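Local coordinates for protein beta-galactosidase (Geobacillus stearothermophilus, PDB 4OIF) that probably hydrolyses terminal non-reducing beta-D-galactose residues from beta-D-galactosides, as a zinc-containing, homotrimeric member of glycoside hydrolase family 42, at residues A[583-587]-A[588-592]; A[477-480]-A[481-485]. All coordinates share one frame; numbering follows the deposited sequence.

Interaction 1: A[583-587]-A[588-592]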
# COMPACT_ATOMS: atom_id res chain seq x y z
N SER A 583 -16.15 24.61 -33.04
CA SER A 583 -15.14 25.30 -33.84
C SER A 583 -15.53 26.76 -33.98
O SER A 583 -16.71 27.10 -33.98
CB SER A 583 -15.00 24.68 -35.24
OG SER A 583 -16.12 24.99 -36.04
N ASN A 584 -14.54 27.62 -34.13
CA ASN A 584 -14.82 29.03 -34.21
C ASN A 584 -13.75 29.83 -34.94
O ASN A 584 -12.57 29.77 -34.60
CB ASN A 584 -15.01 29.57 -32.80
CG ASN A 584 -15.54 30.97 -32.79
OD1 ASN A 584 -16.65 31.22 -33.25
ND2 ASN A 584 -14.76 31.89 -32.23
N GLN A 585 -14.16 30.60 -35.94
CA GLN A 585 -13.21 31.42 -36.66
C GLN A 585 -12.97 32.67 -35.85
O GLN A 585 -13.91 33.24 -35.30
CB GLN A 585 -13.71 31.75 -38.06
CG GLN A 585 -14.24 30.54 -38.80
CD GLN A 585 -14.61 30.84 -40.22
OE1 GLN A 585 -14.73 32.01 -40.61
NE2 GLN A 585 -14.81 29.80 -41.03
N TYR A 586 -11.72 33.07 -35.75
CA TYR A 586 -11.37 34.22 -34.94
C TYR A 586 -10.23 34.94 -35.62
O TYR A 586 -9.12 34.40 -35.73
CB TYR A 586 -11.00 33.77 -33.52
CG TYR A 586 -10.58 34.90 -32.61
CD1 TYR A 586 -11.52 35.73 -32.03
CD2 TYR A 586 -9.24 35.12 -32.32
CE1 TYR A 586 -11.14 36.76 -31.19
CE2 TYR A 586 -8.85 36.15 -31.49
CZ TYR A 586 -9.80 36.97 -30.93
OH TYR A 586 -9.41 38.00 -30.10
N GLY A 587 -10.48 36.16 -36.07
CA GLY A 587 -9.50 36.86 -36.87
C GLY A 587 -9.19 36.00 -38.08
O GLY A 587 -10.12 35.49 -38.71
N LYS A 588 -7.92 35.80 -38.39
CA LYS A 588 -7.56 34.95 -39.52
C LYS A 588 -7.56 33.46 -39.18
O LYS A 588 -7.53 32.62 -40.06
CB LYS A 588 -6.19 35.34 -40.07
CG LYS A 588 -6.15 36.68 -40.79
CD LYS A 588 -4.74 36.98 -41.28
CE LYS A 588 -4.57 38.42 -41.76
NZ LYS A 588 -3.15 38.72 -42.10
N GLY A 589 -7.63 33.13 -37.89
CA GLY A 589 -7.47 31.75 -37.49
C GLY A 589 -8.72 31.02 -37.03
O GLY A 589 -9.85 31.44 -37.28
N GLN A 590 -8.50 29.90 -36.35
CA GLN A 590 -9.57 29.02 -35.90
C GLN A 590 -9.27 28.44 -34.53
O GLN A 590 -8.12 28.14 -34.22
CB GLN A 590 -9.79 27.88 -36.88
CG GLN A 590 -10.88 28.14 -37.87
CD GLN A 590 -11.47 26.85 -38.37
OE1 GLN A 590 -10.77 25.99 -38.89
NE2 GLN A 590 -12.78 26.69 -38.18
N ALA A 591 -10.30 28.28 -33.72
CA ALA A 591 -10.16 27.68 -32.40
C ALA A 591 -11.22 26.60 -32.19
O ALA A 591 -12.42 26.84 -32.30
CB ALA A 591 -10.25 28.75 -31.31
N TYR A 592 -10.74 25.39 -31.92
CA TYR A 592 -11.58 24.24 -31.64
C TYR A 592 -11.55 23.86 -30.15
O TYR A 592 -10.49 23.86 -29.51
CB TYR A 592 -11.11 23.03 -32.45
CG TYR A 592 -11.21 23.18 -33.94
CD1 TYR A 592 -10.31 23.97 -34.64
CD2 TYR A 592 -12.19 22.49 -34.66
CE1 TYR A 592 -10.40 24.09 -36.01
CE2 TYR A 592 -12.27 22.60 -36.02
CZ TYR A 592 -11.37 23.41 -36.70
OH TYR A 592 -11.44 23.53 -38.06
O HOH W 1 -15.79 27.43 -37.53
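Y586 and G589 close a tight beta hairpin by bonding to each other twice. Y586 N donates to G589 O at 2.9 Å, and the bond is nearly straight (171° at the hydrogen). G589 N returns a more bent bond to Y586 O, also 2.9 Å. Both donors sit above the plane of the carbonyl they use. Between these residues the chain makes a type II' turn, with G587 at the positive phi that suits glycine. At the next hydrogen-bonded pair, A591 N donates to N584 O at 2.9 Å. The same oxygen takes a CA-H...O contact from Q590.

On the face of S583, Q585, Q590 and Y592, the polar ends of S583, Q590 and Y592 are linked, directly or through water. Y592 OH donates to Q590 OE1 at 2.7 Å, from above the amide plane. Q590 NE2 gives a weak bond to a water, which in turn donates to S583 OG. That hydroxyl is also bonded to E567. S583 CB lies 3.5 Å from Y592 CE2. Q585 and Q590 run side by side with their amide planes almost perpendicular. On the other face, N584 ND2 is satisfied by M524 O.

The hairpin belongs to the mixed sheet of the trimerisation domain. Strand 496-500 flanks its second arm. Y592 and Q590 meet helix 600-613, while Y586 packs on helices 481-492 and 519-525.

Interaction 2: A[477-480]-A[481-485]; sequences YLVS and EETIA
V479 spreads its two methyls over two neighbouring residues of the first helical turn. V479 CG2 meets T483 CG2 at 3.6 Å, methyl against methyl, with the two side chains set at a slant. V479 CG1 meets I484 CG1 at 3.8 Å, and here the side chains cross at about a right angle. The chi1 of V479 (67°) sets this division. CG1 is wedged between the backbone N and the carbonyl carbon, while CG2 stands opposite the backbone N.

I484 CG1 also passes close to S480 O, at 3.3 Å. I484 CG1 thus touches both V479 CG1 and S480 O. I484 also packs on D520 and L521 of helix 519-525.

S480 is the N-cap of helix 481-492. With chi1 at 71°, its OG stands between the backbone N and the carbonyl carbon and accepts from T483 N. This bond is 3.0 Å from T483 N to S480 OG and almost straight, at 170°. It satisfies a backbone N-H that has no earlier carbonyl of the helix to use. S480 O begins the regular pattern by accepting from I484 N at 3.0 Å.

T483 turns its CB toward the incoming chain. T483 OG1 lies beside S480 OG, and T483 CG2 faces the valine. A water ties the hydroxyl side to the loop: it accepts from S480 N and lies 2.8 Å from T483 OG1. The end of E482 reaches away from the cap, although E482 CB lies 3.7 Å from S480 OG. E481 CB touches the carbonyl carbon of S480, and E481 OE1 is hydrogen-bonded to H518 NE2.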
# COMPACT_ATOMS: atom_id res chain seq x y z
N TYR A 477 -5.00 23.46 -17.71
CA TYR A 477 -5.69 23.85 -16.48
C TYR A 477 -5.13 25.15 -15.91
O TYR A 477 -5.87 26.08 -15.65
CB TYR A 477 -5.58 22.70 -15.49
CG TYR A 477 -5.76 23.02 -14.02
CD1 TYR A 477 -7.02 23.04 -13.43
CD2 TYR A 477 -4.65 23.22 -13.19
CE1 TYR A 477 -7.18 23.30 -12.08
CE2 TYR A 477 -4.80 23.47 -11.84
CZ TYR A 477 -6.07 23.51 -11.29
OH TYR A 477 -6.23 23.78 -9.94
N LEU A 478 -3.82 25.21 -15.75
CA LEU A 478 -3.15 26.43 -15.34
C LEU A 478 -2.61 27.19 -16.55
O LEU A 478 -1.92 26.61 -17.38
CB LEU A 478 -2.01 26.10 -14.37
CG LEU A 478 -1.13 27.24 -13.85
CD1 LEU A 478 -0.67 26.92 -12.44
CD2 LEU A 478 0.06 27.48 -14.79
N VAL A 479 -2.91 28.48 -16.63
CA VAL A 479 -2.39 29.32 -17.71
C VAL A 479 -2.40 30.80 -17.30
O VAL A 479 -3.36 31.27 -16.70
CB VAL A 479 -3.22 29.12 -19.02
CG1 VAL A 479 -4.64 29.65 -18.85
CG2 VAL A 479 -2.51 29.78 -20.20
N SER A 480 -1.34 31.52 -17.61
CA SER A 480 -1.25 32.92 -17.23
C SER A 480 -2.00 33.82 -18.20
O SER A 480 -2.31 33.41 -19.32
CB SER A 480 0.22 33.37 -17.14
OG SER A 480 0.83 33.47 -18.43
N GLU A 481 -2.27 35.05 -17.77
CA GLU A 481 -2.85 36.05 -18.65
C GLU A 481 -1.97 36.23 -19.89
O GLU A 481 -2.47 36.36 -21.00
CB GLU A 481 -2.99 37.39 -17.92
CG GLU A 481 -3.96 37.39 -16.76
CD GLU A 481 -5.32 37.93 -17.15
OE1 GLU A 481 -5.70 37.78 -18.32
OE2 GLU A 481 -6.00 38.52 -16.28
N GLU A 482 -0.67 36.22 -19.67
CA GLU A 482 0.30 36.46 -20.72
C GLU A 482 0.28 35.36 -21.79
O GLU A 482 0.26 35.65 -23.00
CB GLU A 482 1.68 36.61 -20.11
CG GLU A 482 2.82 36.55 -21.10
CD GLU A 482 4.16 36.73 -20.41
OE1 GLU A 482 4.35 37.77 -19.76
OE2 GLU A 482 5.01 35.81 -20.51
N THR A 483 0.27 34.11 -21.34
CA THR A 483 0.16 32.98 -22.26
C THR A 483 -1.17 33.01 -23.01
O THR A 483 -1.22 32.72 -24.20
CB THR A 483 0.28 31.61 -21.56
OG1 THR A 483 1.57 31.50 -20.95
CG2 THR A 483 0.08 30.48 -22.57
N ILE A 484 -2.25 33.35 -22.31
CA ILE A 484 -3.55 33.52 -22.95
C ILE A 484 -3.48 34.56 -24.07
O ILE A 484 -3.96 34.33 -25.16
CB ILE A 484 -4.65 33.93 -21.95
CG1 ILE A 484 -5.05 32.75 -21.06
CG2 ILE A 484 -5.89 34.41 -22.69
CD1 ILE A 484 -5.99 33.15 -19.92
N ALA A 485 -2.86 35.70 -23.80
CA ALA A 485 -2.72 36.74 -24.80
C ALA A 485 -1.92 36.23 -25.99
O ALA A 485 -2.26 36.50 -27.15
CB ALA A 485 -2.06 37.99 -24.21
O HOH W 2 0.98 30.02 -18.66

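Interactions 1 and 2 lie in the trimerisation domain, on the same side of the chain's centre. Their centres are about 18 Å apart and their nearest atoms about 8 Å, so they do not touch. Helix 481-492 connects them. Interaction 2 caps its N-terminal end, and near its other end Y586 of interaction 1 packs on V491 and A492. Helix 519-525 also meets both, through I484 and through Y586 and A591. Both contacts lie away from the zinc site and the predicted catalytic residues. At the start of segment 477-480, Y477 OH is hydrogen-bonded to K371 NZ of the second subunit. No other chain touches the segments of interaction 1.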